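Local atomic coordinates of transcriptional regulator (Vibrio virus VP882, PDB entry 7DWM), a protein that probably binds DNA to regulate transcription through a LuxR-type helix-turn-helix, and holds the small ligand 3,5-dimethylpyrazin-2-ol in its PAS domain. Residues 222-226 with 227-231; 162-165 with 166-170; 93-97 with 98-102. All blocks are in the same frame, centred on the assembly; numbering follows the deposited sequence.

Contact 1 of 3, residues 222-226 with 227-231; sequences SMVPK and ALFHT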
# COMPACT_ATOMS: atom_id res chain seq x y z
N SER A 222 7.29 12.81 -2.40
CA SER A 222 6.39 12.40 -1.34
C SER A 222 5.68 13.58 -0.70
O SER A 222 4.95 13.39 0.28
CB SER A 222 7.16 11.61 -0.27
OG SER A 222 8.06 12.45 0.44
N MET A 223 5.87 14.78 -1.23
CA MET A 223 5.22 15.95 -0.68
C MET A 223 3.74 15.97 -1.02
O MET A 223 3.33 15.66 -2.14
CB MET A 223 5.88 17.22 -1.20
CG MET A 223 5.16 18.50 -0.79
SD MET A 223 4.86 19.64 -2.15
CE MET A 223 3.43 18.90 -2.91
N VAL A 224 2.93 16.32 -0.03
CA VAL A 224 1.50 16.54 -0.20
C VAL A 224 1.26 18.04 -0.15
O VAL A 224 1.79 18.70 0.75
CB VAL A 224 0.68 15.82 0.89
CG1 VAL A 224 -0.80 15.89 0.57
CG2 VAL A 224 1.13 14.39 1.04
N PRO A 225 0.53 18.61 -1.10
CA PRO A 225 0.32 20.06 -1.07
C PRO A 225 -0.41 20.42 0.22
O PRO A 225 -1.42 19.81 0.57
CB PRO A 225 -0.52 20.33 -2.32
CG PRO A 225 -0.27 19.15 -3.22
CD PRO A 225 -0.04 17.98 -2.30
N LYS A 226 0.11 21.43 0.91
CA LYS A 226 -0.40 21.78 2.23
C LYS A 226 -1.83 22.29 2.19
O LYS A 226 -2.51 22.29 3.22
CB LYS A 226 0.55 22.79 2.89
CG LYS A 226 0.30 24.24 2.55
CD LYS A 226 0.87 25.12 3.64
CE LYS A 226 0.26 24.76 4.99
NZ LYS A 226 -1.06 25.44 5.17
N ALA A 227 -2.32 22.73 1.02
CA ALA A 227 -3.74 23.08 0.92
C ALA A 227 -4.64 21.89 1.21
O ALA A 227 -5.81 22.08 1.56
CB ALA A 227 -4.04 23.64 -0.47
N LEU A 228 -4.13 20.67 1.06
CA LEU A 228 -4.84 19.44 1.39
C LEU A 228 -4.84 19.13 2.88
O LEU A 228 -5.58 18.24 3.31
CB LEU A 228 -4.25 18.26 0.61
CG LEU A 228 -4.98 17.96 -0.70
CD1 LEU A 228 -4.24 16.91 -1.51
CD2 LEU A 228 -6.41 17.52 -0.42
N PHE A 229 -4.04 19.83 3.68
CA PHE A 229 -3.90 19.50 5.09
C PHE A 229 -5.17 19.85 5.85
O PHE A 229 -5.90 20.78 5.51
CB PHE A 229 -2.74 20.28 5.72
CG PHE A 229 -1.37 19.78 5.36
CD1 PHE A 229 -0.26 20.26 6.03
CD2 PHE A 229 -1.19 18.84 4.35
CE1 PHE A 229 1.01 19.81 5.71
CE2 PHE A 229 0.08 18.39 4.03
CZ PHE A 229 1.18 18.87 4.71
N HIS A 230 -5.42 19.07 6.90
CA HIS A 230 -6.56 19.20 7.82
C HIS A 230 -7.87 19.52 7.09
O HIS A 230 -8.55 20.51 7.39
CB HIS A 230 -6.28 20.27 8.88
CG HIS A 230 -4.88 20.25 9.43
ND1 HIS A 230 -4.01 21.31 9.31
CD2 HIS A 230 -4.22 19.31 10.15
CE1 HIS A 230 -2.87 21.02 9.91
NE2 HIS A 230 -2.97 19.81 10.43
N THR A 231 -8.25 18.65 6.16
CA THR A 231 -9.62 18.62 5.67
C THR A 231 -10.09 17.18 5.74
O THR A 231 -9.39 16.26 5.31
CB THR A 231 -9.76 19.17 4.23
OG1 THR A 231 -9.50 18.13 3.28
CG2 THR A 231 -8.79 20.34 3.99

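Contact 2 of 3, residues 162-165 with 166-170; sequences TERE and ELVLF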
# COMPACT_ATOMS: atom_id res chain seq x y z
N THR A 162 4.84 28.17 -2.13
CA THR A 162 3.47 28.57 -1.88
C THR A 162 2.53 27.41 -2.17
O THR A 162 2.94 26.32 -2.60
CB THR A 162 3.11 29.80 -2.71
OG1 THR A 162 2.92 29.42 -4.08
CG2 THR A 162 4.22 30.83 -2.63
N GLU A 163 1.23 27.63 -1.95
CA GLU A 163 0.26 26.57 -2.17
C GLU A 163 0.14 26.22 -3.65
O GLU A 163 0.20 25.05 -4.03
CB GLU A 163 -1.09 26.97 -1.58
CG GLU A 163 -1.16 26.90 -0.07
CD GLU A 163 -2.56 26.65 0.45
OE1 GLU A 163 -2.70 26.09 1.56
OE2 GLU A 163 -3.53 27.02 -0.25
N ARG A 164 -0.00 27.24 -4.50
CA ARG A 164 -0.09 26.98 -5.93
C ARG A 164 1.22 26.39 -6.46
O ARG A 164 1.20 25.52 -7.33
CB ARG A 164 -0.44 28.26 -6.69
CG ARG A 164 -0.39 28.09 -8.21
CD ARG A 164 -0.69 29.38 -8.94
NE ARG A 164 -1.96 29.94 -8.52
CZ ARG A 164 -2.38 31.16 -8.84
NH1 ARG A 164 -3.56 31.60 -8.41
NH2 ARG A 164 -1.62 31.95 -9.58
N GLU A 165 2.36 26.86 -5.93
CA GLU A 165 3.64 26.29 -6.33
C GLU A 165 3.74 24.83 -5.92
O GLU A 165 4.28 24.00 -6.66
CB GLU A 165 4.78 27.10 -5.73
CG GLU A 165 5.05 28.41 -6.47
CD GLU A 165 5.83 29.41 -5.65
OE1 GLU A 165 5.99 30.56 -6.11
OE2 GLU A 165 6.30 29.06 -4.54
N GLU A 166 3.22 24.50 -4.73
CA GLU A 166 3.19 23.10 -4.31
C GLU A 166 2.34 22.26 -5.25
O GLU A 166 2.73 21.14 -5.61
CB GLU A 166 2.67 23.00 -2.87
CG GLU A 166 3.72 23.32 -1.82
CD GLU A 166 3.32 22.89 -0.43
OE1 GLU A 166 2.10 22.85 -0.14
OE2 GLU A 166 4.21 22.60 0.39
N LEU A 167 1.18 22.77 -5.67
CA LEU A 167 0.35 22.04 -6.63
C LEU A 167 1.08 21.84 -7.95
O LEU A 167 1.12 20.72 -8.51
CB LEU A 167 -0.96 22.79 -6.86
CG LEU A 167 -2.23 22.23 -6.23
CD1 LEU A 167 -2.21 22.41 -4.73
CD2 LEU A 167 -3.46 22.90 -6.82
N VAL A 168 1.66 22.92 -8.48
CA VAL A 168 2.37 22.86 -9.75
C VAL A 168 3.51 21.85 -9.68
O VAL A 168 3.71 21.06 -10.61
CB VAL A 168 2.89 24.26 -10.14
CG1 VAL A 168 3.86 24.17 -11.31
CG2 VAL A 168 1.72 25.17 -10.50
N LEU A 169 4.25 21.83 -8.57
CA LEU A 169 5.36 20.89 -8.45
C LEU A 169 4.87 19.46 -8.29
O LEU A 169 5.46 18.53 -8.85
CB LEU A 169 6.26 21.29 -7.28
CG LEU A 169 7.55 20.47 -7.17
CD1 LEU A 169 8.40 20.71 -8.41
CD2 LEU A 169 8.31 20.84 -5.91
N PHE A 170 3.80 19.26 -7.51
CA PHE A 170 3.19 17.93 -7.39
C PHE A 170 2.89 17.36 -8.76
O PHE A 170 3.17 16.18 -9.04
CB PHE A 170 1.91 18.01 -6.55
CG PHE A 170 1.29 16.67 -6.25
CD1 PHE A 170 0.35 16.11 -7.12
CD2 PHE A 170 1.64 15.96 -5.11
CE1 PHE A 170 -0.21 14.88 -6.84
CE2 PHE A 170 1.08 14.73 -4.84
CZ PHE A 170 0.15 14.19 -5.70

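Contact 3 of 3, residues 93-97 with 98-102; sequences VHPYA and NGWRV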
# COMPACT_ATOMS: atom_id res chain seq x y z
N VAL A 93 -9.02 10.42 6.48
CA VAL A 93 -8.24 11.48 7.10
C VAL A 93 -9.18 12.24 8.02
O VAL A 93 -10.15 12.87 7.57
CB VAL A 93 -7.59 12.39 6.05
CG1 VAL A 93 -6.78 13.47 6.74
CG2 VAL A 93 -6.72 11.57 5.12
N HIS A 94 -8.89 12.19 9.32
CA HIS A 94 -9.85 12.66 10.31
C HIS A 94 -9.15 13.27 11.50
O HIS A 94 -8.03 12.87 11.84
CB HIS A 94 -10.75 11.52 10.79
CG HIS A 94 -11.75 11.05 9.78
ND1 HIS A 94 -12.90 11.76 9.50
CD2 HIS A 94 -11.78 9.96 9.00
CE1 HIS A 94 -13.59 11.11 8.57
NE2 HIS A 94 -12.93 10.02 8.25
N PRO A 95 -9.78 14.24 12.17
CA PRO A 95 -9.31 14.70 13.49
C PRO A 95 -9.73 13.71 14.58
O PRO A 95 -10.70 13.89 15.32
CB PRO A 95 -10.01 16.05 13.64
CG PRO A 95 -11.28 15.89 12.88
CD PRO A 95 -10.96 14.99 11.71
N TYR A 96 -8.98 12.62 14.67
CA TYR A 96 -9.27 11.58 15.65
C TYR A 96 -9.01 12.11 17.06
O TYR A 96 -8.48 13.21 17.26
CB TYR A 96 -8.43 10.33 15.36
CG TYR A 96 -8.72 9.72 14.00
CD1 TYR A 96 -9.94 9.11 13.73
CD2 TYR A 96 -7.76 9.74 13.00
CE1 TYR A 96 -10.20 8.55 12.50
CE2 TYR A 96 -8.02 9.18 11.76
CZ TYR A 96 -9.24 8.58 11.51
OH TYR A 96 -9.49 8.03 10.28
N ALA A 97 -9.39 11.29 18.05
CA ALA A 97 -9.39 11.71 19.45
C ALA A 97 -8.05 12.24 19.94
O ALA A 97 -8.01 12.87 21.00
CB ALA A 97 -9.83 10.54 20.33
N ASN A 98 -6.96 12.02 19.21
CA ASN A 98 -5.66 12.54 19.60
C ASN A 98 -4.98 13.24 18.43
O ASN A 98 -3.78 13.06 18.19
CB ASN A 98 -4.77 11.44 20.17
CG ASN A 98 -3.82 11.96 21.24
OD1 ASN A 98 -3.20 13.01 21.08
ND2 ASN A 98 -3.72 11.23 22.35
N GLY A 99 -5.72 14.05 17.70
CA GLY A 99 -5.18 14.85 16.62
C GLY A 99 -5.58 14.32 15.25
O GLY A 99 -6.22 13.28 15.11
N TRP A 100 -5.22 15.09 14.23
CA TRP A 100 -5.47 14.68 12.86
C TRP A 100 -4.57 13.51 12.50
O TRP A 100 -3.37 13.50 12.80
CB TRP A 100 -5.23 15.84 11.90
CG TRP A 100 -6.38 16.79 11.81
CD1 TRP A 100 -6.64 17.84 12.65
CD2 TRP A 100 -7.42 16.80 10.83
NE1 TRP A 100 -7.78 18.49 12.25
CE2 TRP A 100 -8.28 17.87 11.13
CE3 TRP A 100 -7.71 16.00 9.72
CZ2 TRP A 100 -9.41 18.17 10.37
CZ3 TRP A 100 -8.84 16.29 8.96
CH2 TRP A 100 -9.67 17.37 9.29
N ARG A 101 -5.15 12.51 11.83
CA ARG A 101 -4.38 11.37 11.35
C ARG A 101 -4.89 10.95 9.98
O ARG A 101 -6.03 11.22 9.59
CB ARG A 101 -4.45 10.17 12.31
CG ARG A 101 -3.99 10.44 13.74
CD ARG A 101 -2.51 10.78 13.82
NE ARG A 101 -1.65 9.60 13.87
CZ ARG A 101 -0.39 9.61 14.32
NH1 ARG A 101 0.15 10.74 14.75
NH2 ARG A 101 0.32 8.50 14.32
N VAL A 102 -4.00 10.28 9.26
CA VAL A 102 -4.24 9.73 7.93
C VAL A 102 -4.28 8.22 8.10
O VAL A 102 -3.23 7.57 8.19
CB VAL A 102 -3.15 10.15 6.94
CG1 VAL A 102 -3.45 9.61 5.55
CG2 VAL A 102 -2.99 11.66 6.91

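Contact 1 of 3, residues 222-226 with 227-231
Leu228 N donates to Pro225 O at 2.9 Å, and one step on Phe229 N donates to Lys226 O, also at 2.9 Å, winding the loop into a short 3-10 turn; each bond spans three residues, the 3-10 spacing. Proline suits the first of these places, for its carbonyl is used by the turn while its nitrogen, having no hydrogen, needs no acceptor.

The aromatic interaction folds Phe229 back onto the turn. With CG anti to the carbonyl carbon and beside the backbone N (chi1 -75°), the ring swings over the preceding residues, and Lys226 CA sits above its centre, 3.7 Å from the centroid and 12° off the normal. This CH-pi contact takes the lysine's backbone carbon; Lys226 CB still borders the ring at Phe229 CD1, and the chain bends only further out. Obliquely to the same ring comes Val224 O, 3.7 Å from Phe229 CE2.

The apolar contacts centre on Val224: its CB meets Phe229 CE2 at 4.1 Å, and its CG1 methyl meets Leu228 CD1 at 4.1 Å, valine and leucine lying roughly perpendicular.

The turn lies between helix 208-217 and strand 233-236. Pro225 packs on Leu167 and Phe170 of helix 163-172 and on Leu142 of the second subunit, whose Val138 also touches Leu228.

Contact 2 of 3, residues 162-165 with 166-170
Glu166 passes its chain alongside the backbone carbonyl of Thr162, with CG 3.2 Å from Thr162 O, and carries its flat carboxylate beyond the helix, where OE1 accepts from the backbone N of Lys226. The neighbouring carboxylate, that of Glu165, is met from above its plane: Thr162 N donates to Glu165 OE2 at 3.0 Å, 44° out of the plane, while the same oxygen also forms a salt bridge with Lys202 and OE1 forms one with Arg198. Two cationic partners suit a glutamate that is largely buried, and would be expected to favour its charged form. The ring of Phe170 has a cation-pi partner in Arg174.

Thr162 is the N-cap of helix 163-172. Its OG1 accepts from Glu165 N at 3.2 Å, and with the reverse bond to the glutamate carboxylate this makes a capping box. Threonine fits because its short hydroxyl can turn back to a first-turn N-H that has no helical carbonyl before it; Glu165 fits because its chain, extended beyond CG, can reach back to the N-cap nitrogen.

From there the regular helical bonds take over, beginning with Glu166 N to Thr162 O at 2.8 Å and continuing with Val168 N to Arg164 O at 2.9 Å. Val168 keeps CG2 beside its own backbone N, which brings that methyl close to Arg164 O and 4.3 Å from the aliphatic CG of Arg164.

Within the LuxR-type domain, Val168 packs on Ile181 and Leu185 of helix 178-185 and on Ile196 and Ile199 of helix 189-203, so the branched side chain helps fill the core between three helices. Leu167 packs on Leu185 and on Leu142 of the second subunit.

Contact 3 of 3, residues 93-97 with 98-102
His94 O is gripped by three groups. Arg101 N donates to it at 2.9 Å, Trp100 CA adds a CA-H...O contact to the same His94 O at 3.3 Å, and Tyr96 N makes a weak bond to His94 O at 3.0 Å. This last bond closes an inverse gamma turn centred on Pro95, a place that proline suits since its ring already restricts phi and the turn asks no N-H of its central residue. His94 N returns a bond to Arg101 O, completing the hydrogen-bonded pair.

These are the facing ends of strands 88-96 and 99-110, an antiparallel beta hairpin of the PAS fold. Ala97 and Asn98 form the bend, closed by Gly99 N donating to Tyr96 O at 2.9 Å. Gly99 has a positive phi (107°), where a side chain would press on the preceding carbonyl.

Pro95 and Trp100 run alongside each other off one face of the sheet. Pro95 CD stands 3.6 Å from the centroid of the six-membered ring of Trp100, 10° off its normal, a CH-pi contact in which the compact, puckered proline ring rests on the broad indole. Further along that face Val93 CG2 meets Val102 CG1 at 3.8 Å.

The other face carries Tyr96 and Arg101. Arg101 CB comes in plane at the edge of the tyrosine ring, 3.4 Å from Tyr96 CD2, before the arginine chain bends away to a salt bridge with Asp126. Tyr96 OH is hydrogen-bonded to Asp92 O, and the tyrosine side chain reaches about 4 Å from the bound 3,5-dimethylpyrazin-2-ol.

Along the chain the order is contact 3, contact 2, contact 1, but in space contact 1 lies between the others. Its centre is about 10 Å from that of contact 2 and about 14 Å from that of contact 3, while contacts 2 and 3, with centres about 24 Å apart, do not touch. Contact 3 belongs to the antiparallel PAS sheet and contact 2 to the LuxR-type helical domain. The loop of contact 1 packs on helix 163-172 at one end and, through His230 and Thr231, on Trp100 at the other, leading into strand 233-236, outermost in this chain's sheet. It thus physically joins the ligand-holding and probable DNA-binding domains; contacts 1 and 2 also meet the second subunit.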